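DNA polymerase (Bacillus phage phi29, PDB 2PY5) replicates the viral genome by protein-primed, strand-displacing DNA synthesis with high processivity and fidelity, and proofreads with a 3'-5' exonuclease. Local coordinates at residues 331-334 with 335-339; 387-390 with 391-395; 427-430 with 431-435. The protein carries 2 engineered substitutions. One frame throughout, in Å; residues are numbered along the deposited sequence.

Interaction 1: 331-334 with 335-339. With EDO (1,2-ethanediol), chain X.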
loop_
_atom_site.group_PDB
_atom_site.type_symbol
_atom_site.label_atom_id
_atom_site.label_comp_id
_atom_site.label_asym_id
_atom_site.label_seq_id
_atom_site.Cartn_x
_atom_site.Cartn_y
_atom_site.Cartn_z
ATOM N N VAL F 331 -10.607 1.281 22.194
ATOM C CA VAL F 331 -9.201 0.958 22.334
ATOM C C VAL F 331 -8.394 2.282 22.308
ATOM O O VAL F 331 -7.549 2.526 23.169
ATOM C CB VAL F 331 -8.739 0.047 21.200
ATOM C CG1 VAL F 331 -7.243 -0.172 21.285
ATOM C CG2 VAL F 331 -9.470 -1.324 21.269
ATOM N N ASP F 332 -8.650 3.102 21.305
ATOM C CA ASP F 332 -7.953 4.398 21.193
ATOM C C ASP F 332 -8.314 5.355 22.322
ATOM O O ASP F 332 -7.447 6.100 22.826
ATOM C CB ASP F 332 -8.254 5.056 19.843
ATOM C CG ASP F 332 -7.689 4.284 18.675
ATOM O OD1 ASP F 332 -6.463 4.152 18.588
ATOM O OD2 ASP F 332 -8.472 3.838 17.805
ATOM N N LEU F 333 -9.574 5.329 22.735
ATOM C CA LEU F 333 -10.061 6.208 23.800
ATOM C C LEU F 333 -9.392 5.847 25.135
ATOM O O LEU F 333 -8.954 6.729 25.895
ATOM C CB LEU F 333 -11.586 6.085 23.914
ATOM C CG LEU F 333 -12.197 6.878 25.065
ATOM C CD1 LEU F 333 -11.969 8.381 24.891
ATOM C CD2 LEU F 333 -13.680 6.567 25.195
ATOM N N GLU F 334 -9.272 4.552 25.445
ATOM C CA GLU F 334 -8.615 4.189 26.687
ATOM C C GLU F 334 -7.113 4.537 26.674
ATOM O O GLU F 334 -6.560 4.954 27.689
ATOM C CB GLU F 334 -8.864 2.738 27.029
ATOM C CG GLU F 334 -10.351 2.468 27.368
ATOM C CD GLU F 334 -10.940 3.308 28.543
ATOM O OE1 GLU F 334 -10.218 3.739 29.482
ATOM O OE2 GLU F 334 -12.168 3.528 28.523
ATOM N N LEU F 335 -6.467 4.384 25.517
ATOM C CA LEU F 335 -5.071 4.816 25.393
ATOM C C LEU F 335 -4.966 6.318 25.688
ATOM O O LEU F 335 -4.056 6.758 26.396
ATOM C CB LEU F 335 -4.534 4.531 23.990
ATOM C CG LEU F 335 -4.102 3.084 23.765
ATOM C CD1 LEU F 335 -3.936 2.839 22.259
ATOM C CD2 LEU F 335 -2.810 2.770 24.527
ATOM N N MET F 336 -5.875 7.089 25.115
ATOM C CA MET F 336 -5.825 8.551 25.252
ATOM C C MET F 336 -6.017 8.940 26.712
ATOM O O MET F 336 -5.299 9.799 27.243
ATOM C CB MET F 336 -6.905 9.191 24.394
ATOM C CG MET F 336 -6.796 10.707 24.337
ATOM S SD MET F 336 -8.115 11.495 23.402
ATOM C CE MET F 336 -9.561 11.171 24.386
ATOM N N LYS F 337 -7.014 8.328 27.355
ATOM C CA LYS F 337 -7.310 8.665 28.746
ATOM C C LYS F 337 -6.147 8.320 29.664
ATOM O O LYS F 337 -5.919 9.010 30.659
ATOM C CB LYS F 337 -8.618 7.985 29.211
ATOM C CG LYS F 337 -9.836 8.485 28.488
ATOM C CD LYS F 337 -11.104 7.694 28.813
ATOM C CE LYS F 337 -11.830 8.239 29.995
ATOM N NZ LYS F 337 -13.221 7.686 30.063
ATOM N N GLU F 338 -5.391 7.263 29.345
ATOM C CA GLU F 338 -4.215 6.907 30.140
ATOM C C GLU F 338 -3.018 7.838 29.877
ATOM O O GLU F 338 -2.300 8.198 30.789
ATOM C CB GLU F 338 -3.772 5.471 29.905
ATOM C CG GLU F 338 -2.536 5.131 30.731
ATOM C CD GLU F 338 -2.088 3.695 30.673
ATOM O OE1 GLU F 338 -2.783 2.861 30.070
ATOM O OE2 GLU F 338 -1.014 3.412 31.254
ATOM N N HIS F 339 -2.815 8.200 28.614
ATOM C CA HIS F 339 -1.621 8.939 28.249
ATOM C C HIS F 339 -1.740 10.449 28.432
ATOM O O HIS F 339 -0.718 11.137 28.471
ATOM C CB HIS F 339 -1.234 8.623 26.791
ATOM C CG HIS F 339 -0.620 7.272 26.615
ATOM N ND1 HIS F 339 0.601 7.079 26.005
ATOM C CD2 HIS F 339 -1.057 6.043 26.989
ATOM C CE1 HIS F 339 0.892 5.784 26.017
ATOM N NE2 HIS F 339 -0.114 5.134 26.581
HETATM C C1 EDO X . 0.869 0.977 29.184
HETATM O O1 EDO X . 0.972 1.723 30.403
HETATM C C2 EDO X . 1.403 -0.439 29.379
HETATM O O2 EDO X . 2.565 -0.701 28.566
HETATM O O HOH W 1 -11.718 5.127 31.421
#

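Interaction 2: 387-390 with 391-395. With EDO (1,2-ethanediol), chain H; nucleotides of chain C.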
loop_
_atom_site.group_PDB
_atom_site.type_symbol
_atom_site.label_atom_id
_atom_site.label_comp_id
_atom_site.label_asym_id
_atom_site.label_seq_id
_atom_site.Cartn_x
_atom_site.Cartn_y
_atom_site.Cartn_z
ATOM N N ASN F 387 -2.273 -10.392 3.825
ATOM C CA ASN F 387 -1.957 -8.968 4.077
ATOM C C ASN F 387 -2.995 -8.004 3.483
ATOM O O ASN F 387 -3.129 -6.874 3.950
ATOM C CB ASN F 387 -0.566 -8.625 3.533
ATOM C CG ASN F 387 0.552 -9.226 4.359
ATOM O OD1 ASN F 387 0.377 -9.480 5.556
ATOM N ND2 ASN F 387 1.729 -9.419 3.739
ATOM N N SER F 388 -3.725 -8.446 2.463
ATOM C CA SER F 388 -4.601 -7.576 1.687
ATOM C C SER F 388 -6.076 -7.630 2.122
ATOM O O SER F 388 -6.919 -6.951 1.532
ATOM C CB SER F 388 -4.501 -7.935 0.195
ATOM O OG SER F 388 -3.166 -7.941 -0.288
ATOM N N LEU F 389 -6.375 -8.368 3.183
ATOM C CA LEU F 389 -7.758 -8.496 3.640
ATOM C C LEU F 389 -8.286 -7.307 4.480
ATOM O O LEU F 389 -9.362 -6.769 4.188
ATOM C CB LEU F 389 -7.939 -9.799 4.451
ATOM C CG LEU F 389 -9.373 -10.068 4.887
ATOM C CD1 LEU F 389 -10.393 -10.056 3.763
ATOM C CD2 LEU F 389 -9.406 -11.428 5.623
ATOM N N TYR F 390 -7.579 -6.894 5.533
ATOM C CA TYR F 390 -8.219 -5.984 6.486
ATOM C C TYR F 390 -8.638 -4.674 5.838
ATOM O O TYR F 390 -9.678 -4.092 6.163
ATOM C CB TYR F 390 -7.357 -5.717 7.738
ATOM C CG TYR F 390 -6.331 -4.612 7.601
ATOM C CD1 TYR F 390 -6.682 -3.282 7.799
ATOM C CD2 TYR F 390 -5.025 -4.898 7.270
ATOM C CE1 TYR F 390 -5.762 -2.283 7.667
ATOM C CE2 TYR F 390 -4.087 -3.891 7.132
ATOM C CZ TYR F 390 -4.469 -2.588 7.326
ATOM O OH TYR F 390 -3.539 -1.576 7.211
ATOM N N GLY F 391 -7.810 -4.200 4.908
ATOM C CA GLY F 391 -8.054 -2.910 4.297
ATOM C C GLY F 391 -9.357 -2.830 3.528
ATOM O O GLY F 391 -9.923 -1.758 3.360
ATOM N N LYS F 392 -9.829 -3.963 3.022
ATOM C CA LYS F 392 -11.069 -3.987 2.244
ATOM C C LYS F 392 -12.307 -3.699 3.100
ATOM O O LYS F 392 -13.317 -3.234 2.599
ATOM C CB LYS F 392 -11.210 -5.324 1.541
ATOM C CG LYS F 392 -10.250 -5.482 0.364
ATOM C CD LYS F 392 -10.650 -4.696 -0.871
ATOM C CE LYS F 392 -11.843 -5.310 -1.628
ATOM N NZ LYS F 392 -12.142 -4.590 -2.908
ATOM N N PHE F 393 -12.225 -3.979 4.396
ATOM C CA PHE F 393 -13.398 -3.768 5.255
ATOM C C PHE F 393 -13.823 -2.287 5.330
ATOM O O PHE F 393 -15.006 -1.980 5.442
ATOM C CB PHE F 393 -13.152 -4.349 6.647
ATOM C CG PHE F 393 -13.334 -5.836 6.708
ATOM C CD1 PHE F 393 -12.265 -6.702 6.541
ATOM C CD2 PHE F 393 -14.593 -6.368 6.887
ATOM C CE1 PHE F 393 -12.470 -8.065 6.568
ATOM C CE2 PHE F 393 -14.793 -7.706 6.925
ATOM C CZ PHE F 393 -13.734 -8.561 6.764
ATOM N N ALA F 394 -12.849 -1.367 5.267
ATOM C CA ALA F 394 -13.107 0.051 5.343
ATOM C C ALA F 394 -13.131 0.769 3.979
ATOM O O ALA F 394 -13.022 1.976 3.923
ATOM C CB ALA F 394 -12.093 0.706 6.278
ATOM N N SER F 395 -13.365 0.014 2.913
ATOM C CA SER F 395 -13.558 0.564 1.580
ATOM C C SER F 395 -14.571 1.698 1.620
ATOM O O SER F 395 -15.645 1.554 2.212
ATOM C CB SER F 395 -14.088 -0.528 0.647
ATOM O OG SER F 395 -13.145 -1.559 0.436
HETATM C C1 EDO H . 3.798 -11.408 6.354
HETATM O O1 EDO H . 4.043 -10.361 5.397
HETATM C C2 EDO H . 3.069 -12.559 5.659
HETATM O O2 EDO H . 1.627 -12.491 5.697
ATOM P P DC C 4 -9.520 -2.607 -4.463
ATOM O OP1 DC C 4 -8.064 -2.409 -4.305
ATOM O OP2 DC C 4 -10.095 -3.969 -4.682
ATOM O "O5'" DC C 4 -10.337 -2.005 -3.241
ATOM C "C5'" DC C 4 -9.973 -0.743 -2.737
ATOM C "C4'" DC C 4 -9.944 -0.811 -1.220
ATOM O "O4'" DC C 4 -8.917 -1.735 -0.767
ATOM C "C3'" DC C 4 -9.573 0.514 -0.582
ATOM O "O3'" DC C 4 -10.731 1.297 -0.461
ATOM C "C2'" DC C 4 -9.027 0.079 0.758
ATOM C "C1'" DC C 4 -8.293 -1.194 0.381
ATOM N N1 DC C 4 -6.847 -0.958 0.131
ATOM C C2 DC C 4 -6.029 -0.658 1.235
ATOM O O2 DC C 4 -6.525 -0.572 2.375
ATOM N N3 DC C 4 -4.706 -0.450 1.041
ATOM C C4 DC C 4 -4.195 -0.546 -0.184
ATOM N N4 DC C 4 -2.876 -0.337 -0.312
ATOM C C5 DC C 4 -5.002 -0.855 -1.317
ATOM C C6 DC C 4 -6.311 -1.051 -1.127
ATOM P P DT C 5 -10.690 2.867 -0.687
ATOM O OP1 DT C 5 -12.077 3.345 -0.664
ATOM O OP2 DT C 5 -9.864 3.129 -1.915
ATOM O "O5'" DT C 5 -9.893 3.410 0.563
ATOM C "C5'" DT C 5 -10.442 3.172 1.856
ATOM C "C4'" DT C 5 -9.423 3.589 2.885
ATOM O "O4'" DT C 5 -8.199 2.843 2.701
ATOM C "C3'" DT C 5 -9.036 5.056 2.779
ATOM O "O3'" DT C 5 -9.704 5.724 3.810
ATOM C "C2'" DT C 5 -7.525 5.118 2.959
ATOM C "C1'" DT C 5 -7.059 3.677 2.794
ATOM N N1 DT C 5 -6.191 3.419 1.583
ATOM C C2 DT C 5 -4.825 3.426 1.749
ATOM O O2 DT C 5 -4.296 3.650 2.825
ATOM N N3 DT C 5 -4.109 3.161 0.606
ATOM C C4 DT C 5 -4.604 2.890 -0.661
ATOM O O4 DT C 5 -3.875 2.663 -1.625
ATOM C C5 DT C 5 -6.036 2.892 -0.774
ATOM C C7 DT C 5 -6.693 2.613 -2.100
ATOM C C6 DT C 5 -6.748 3.154 0.337
HETATM O O HOH W 2 -5.092 -4.616 3.719
HETATM O O HOH W 3 -10.250 -1.654 6.676
#

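Interaction 3: 427-430 with 431-435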
loop_
_atom_site.group_PDB
_atom_site.type_symbol
_atom_site.label_atom_id
_atom_site.label_comp_id
_atom_site.label_asym_id
_atom_site.label_seq_id
_atom_site.Cartn_x
_atom_site.Cartn_y
_atom_site.Cartn_z
ATOM N N THR F 427 -16.947 -1.235 7.741
ATOM C CA THR F 427 -15.910 -0.315 8.200
ATOM C C THR F 427 -15.541 -0.476 9.691
ATOM O O THR F 427 -14.368 -0.311 10.031
ATOM C CB THR F 427 -16.288 1.133 7.840
ATOM O OG1 THR F 427 -16.587 1.193 6.430
ATOM C CG2 THR F 427 -15.146 2.118 8.164
ATOM N N PRO F 428 -16.502 -0.835 10.581
ATOM C CA PRO F 428 -16.073 -1.008 11.978
ATOM C C PRO F 428 -14.917 -2.021 12.129
ATOM O O PRO F 428 -14.088 -1.888 13.001
ATOM C CB PRO F 428 -17.336 -1.539 12.658
ATOM C CG PRO F 428 -18.436 -0.970 11.841
ATOM C CD PRO F 428 -17.960 -1.030 10.444
ATOM N N MET F 429 -14.908 -3.065 11.289
ATOM C CA MET F 429 -13.862 -4.065 11.387
ATOM C C MET F 429 -12.500 -3.460 11.093
ATOM O O MET F 429 -11.515 -3.747 11.783
ATOM C CB MET F 429 -14.167 -5.245 10.448
ATOM C CG MET F 429 -13.240 -6.408 10.502
ATOM S SD MET F 429 -13.137 -7.157 12.128
ATOM C CE MET F 429 -14.454 -8.349 12.238
ATOM N N GLY F 430 -12.425 -2.602 10.074
ATOM C CA GLY F 430 -11.172 -1.903 9.787
ATOM C C GLY F 430 -10.745 -1.004 10.938
ATOM O O GLY F 430 -9.574 -0.976 11.340
ATOM N N VAL F 431 -11.698 -0.250 11.478
ATOM C CA VAL F 431 -11.409 0.667 12.584
ATOM C C VAL F 431 -10.734 -0.079 13.738
ATOM O O VAL F 431 -9.724 0.359 14.289
ATOM C CB VAL F 431 -12.701 1.349 13.088
ATOM C CG1 VAL F 431 -12.500 1.970 14.457
ATOM C CG2 VAL F 431 -13.203 2.371 12.041
ATOM N N PHE F 432 -11.290 -1.242 14.111
ATOM C CA PHE F 432 -10.762 -1.975 15.242
ATOM C C PHE F 432 -9.516 -2.807 14.964
ATOM O O PHE F 432 -8.684 -2.999 15.847
ATOM C CB PHE F 432 -11.871 -2.825 15.864
ATOM C CG PHE F 432 -12.749 -2.031 16.777
ATOM C CD1 PHE F 432 -13.844 -1.325 16.284
ATOM C CD2 PHE F 432 -12.455 -1.935 18.127
ATOM C CE1 PHE F 432 -14.635 -0.579 17.146
ATOM C CE2 PHE F 432 -13.244 -1.168 18.979
ATOM C CZ PHE F 432 -14.326 -0.495 18.485
ATOM N N ILE F 433 -9.362 -3.264 13.736
ATOM C CA ILE F 433 -8.145 -4.005 13.411
ATOM C C ILE F 433 -6.943 -3.075 13.541
ATOM O O ILE F 433 -5.937 -3.440 14.174
ATOM C CB ILE F 433 -8.220 -4.678 12.046
ATOM C CG1 ILE F 433 -9.186 -5.875 12.083
ATOM C CG2 ILE F 433 -6.805 -5.159 11.603
ATOM C CD1 ILE F 433 -9.582 -6.395 10.708
ATOM N N THR F 434 -7.041 -1.861 12.985
ATOM C CA THR F 434 -5.911 -0.922 13.077
ATOM C C THR F 434 -5.749 -0.384 14.516
ATOM O O THR F 434 -4.616 -0.179 14.978
ATOM C CB THR F 434 -6.000 0.203 12.074
ATOM O OG1 THR F 434 -7.146 1.020 12.354
ATOM C CG2 THR F 434 -6.062 -0.329 10.644
ATOM N N ALA F 435 -6.859 -0.229 15.251
ATOM C CA ALA F 435 -6.801 0.232 16.642
ATOM C C ALA F 435 -6.053 -0.754 17.527
ATOM O O ALA F 435 -5.172 -0.382 18.284
ATOM C CB ALA F 435 -8.209 0.517 17.202
#

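Interaction 1: 331-334 with 335-339
Leu333, Met336 and Lys337 meet in an intrahelical contact of the i to i+3 and i to i+4 kind, on the short helix 330-339 between strands 324-329 and 340-356 of the polymerization region. The apolar part runs along one flank of the helix. Leu333 sends its CD1 methyl to the Met336 CE methyl, 3.7 Å away, and the two side chains meet at a slant. Met336 brings CE to Leu333 CD1 by an extended chain (chi1 and chi2 near 180°) that turns only at chi3 (67°). The aliphatic part of Lys337 also crosses the leucine, CD standing 4.0 Å from Leu333 CG. Leu328 and Leu342 of the adjoining strands continue this apolar patch.

Beneath the side chains the backbone is a regular alpha-helix linking two strands that each pair with strand 283-294. Its i to i+4 bonds include Met336 N to Asp332 O at 2.9 Å and Lys337 N to Leu333 O, also 2.9 Å, with an N-H...O angle of 163°.

The polar flank is looser. Glu334 OE2 and Lys337 NZ stand 4.6 Å apart, too far for a salt bridge. A water donates to Glu334 OE1 at 2.8 Å and receives a weak bond from Lys337 NZ at 3.3 Å, while that ammonium group also bonds to the hydroxyl of Tyr347. On a different face Asp332 OD2 is held by Ser329 OG and by a salt bridge to Arg438, a residue probably involved in binding template-primer structures.

Interaction 2: 387-390 with 391-395
Tyr390 lays one face of its ring over the backbone of Gly391, whose CA makes a CH-pi contact 4.2 Å from the ring centroid and 27° off the normal. The fold-back follows from chi1 of 85°, which sets CG between the backbone N and the carbonyl carbon and brings it to 3.1 Å from Gly391 N. That amide is bonded through a water to Asn387 O.

Leu389 and Phe393 make the slanted apolar contact across this turn, Leu389 CD1 lying 4.0 Å from Phe393 CE1; Phe211 meets the phenylalanine edge-to-face. The Tyr390 carbonyl oxygen lies in plane at the edge of the Phe393 ring. It also accepts the Phe393 amide at 3.1 Å, from well above the carbonyl plane, as does Leu389 O from Lys392 N. Such i to i+3 bonds mark the short, weakly bonded helix after helix 376-387, where residues 387-391 spell NSxYG, motif B of family B DNA polymerases.

Lys392, bent at chi2 and chi3, turns to the DNA: NZ bonds to OP2 of DC4 of chain C at 2.8 Å and to its O5' at 3.2 Å. Tyr390 itself stacks on Tyr254, and both are probably involved in nucleotide binding selection. The chemistry implies two roles: Gly391, probably involved in binding template-primer structures, leaves room by its lack of a side chain for O2 of DC4, while the lysine's charge would favour the phosphate.

Interaction 3: 427-430 with 431-435
Met429 and Ile433 supply the apolar part of this one-turn contact near the start of helix 427-447. The methionine CG stands 3.7 Å from Ile433 CD1, and SD is 3.9 Å from the same methyl. Bends at chi2 (59°) and chi3 fold the thioether so that it passes beside the isoleucine tip. On another flank the CG2 methyls of Thr427 and Val431 approach to 4.3 Å.

Backbone bonds carry the polar part, all of them i to i+4. Val431 N reaches Thr427 O at 3.0 Å, and Thr434 N reaches Gly430 O at 3.1 Å, almost straight at 175°. Pro428 O accepts from Phe432 N and also lies in the plane of the Phe432 ring, at its edge, 3.3 Å from CD1.

The threonine hydroxyls find their partners elsewhere in the protein: Thr427 OG1 bonds to Asp219, while Thr434 OG1 bonds to Arg227 O and weakly to Arg438. One regular, buried alpha-helical turn, packed against helix 216-223, strand 263-265 and helix 330-339, carries Thr434, probably involved in binding template-primer structures, within the polymerization region of this family B DNA polymerase.

In the fold
All three contacts are local, and their chemistry differs with their place in the fold. Interaction 3 is wholly buried and lies between the other two: its Ala435 touches Val331 and Asp332 of interaction 1, while Met429, Ile433 and Thr434 pack on Phe393 and Tyr390 of interaction 2. Interactions 1 and 2 do not touch, their nearest atoms being about 12 Å apart. The first is partly exposed, and carboxylates, an ammonium group and water join its methyl contacts. Interaction 2, also buried, differs in its aromatic rings, its weakly bonded turn and its direct bonds to DNA. Regular i to i+4 bonding is shared by interactions 1 and 3.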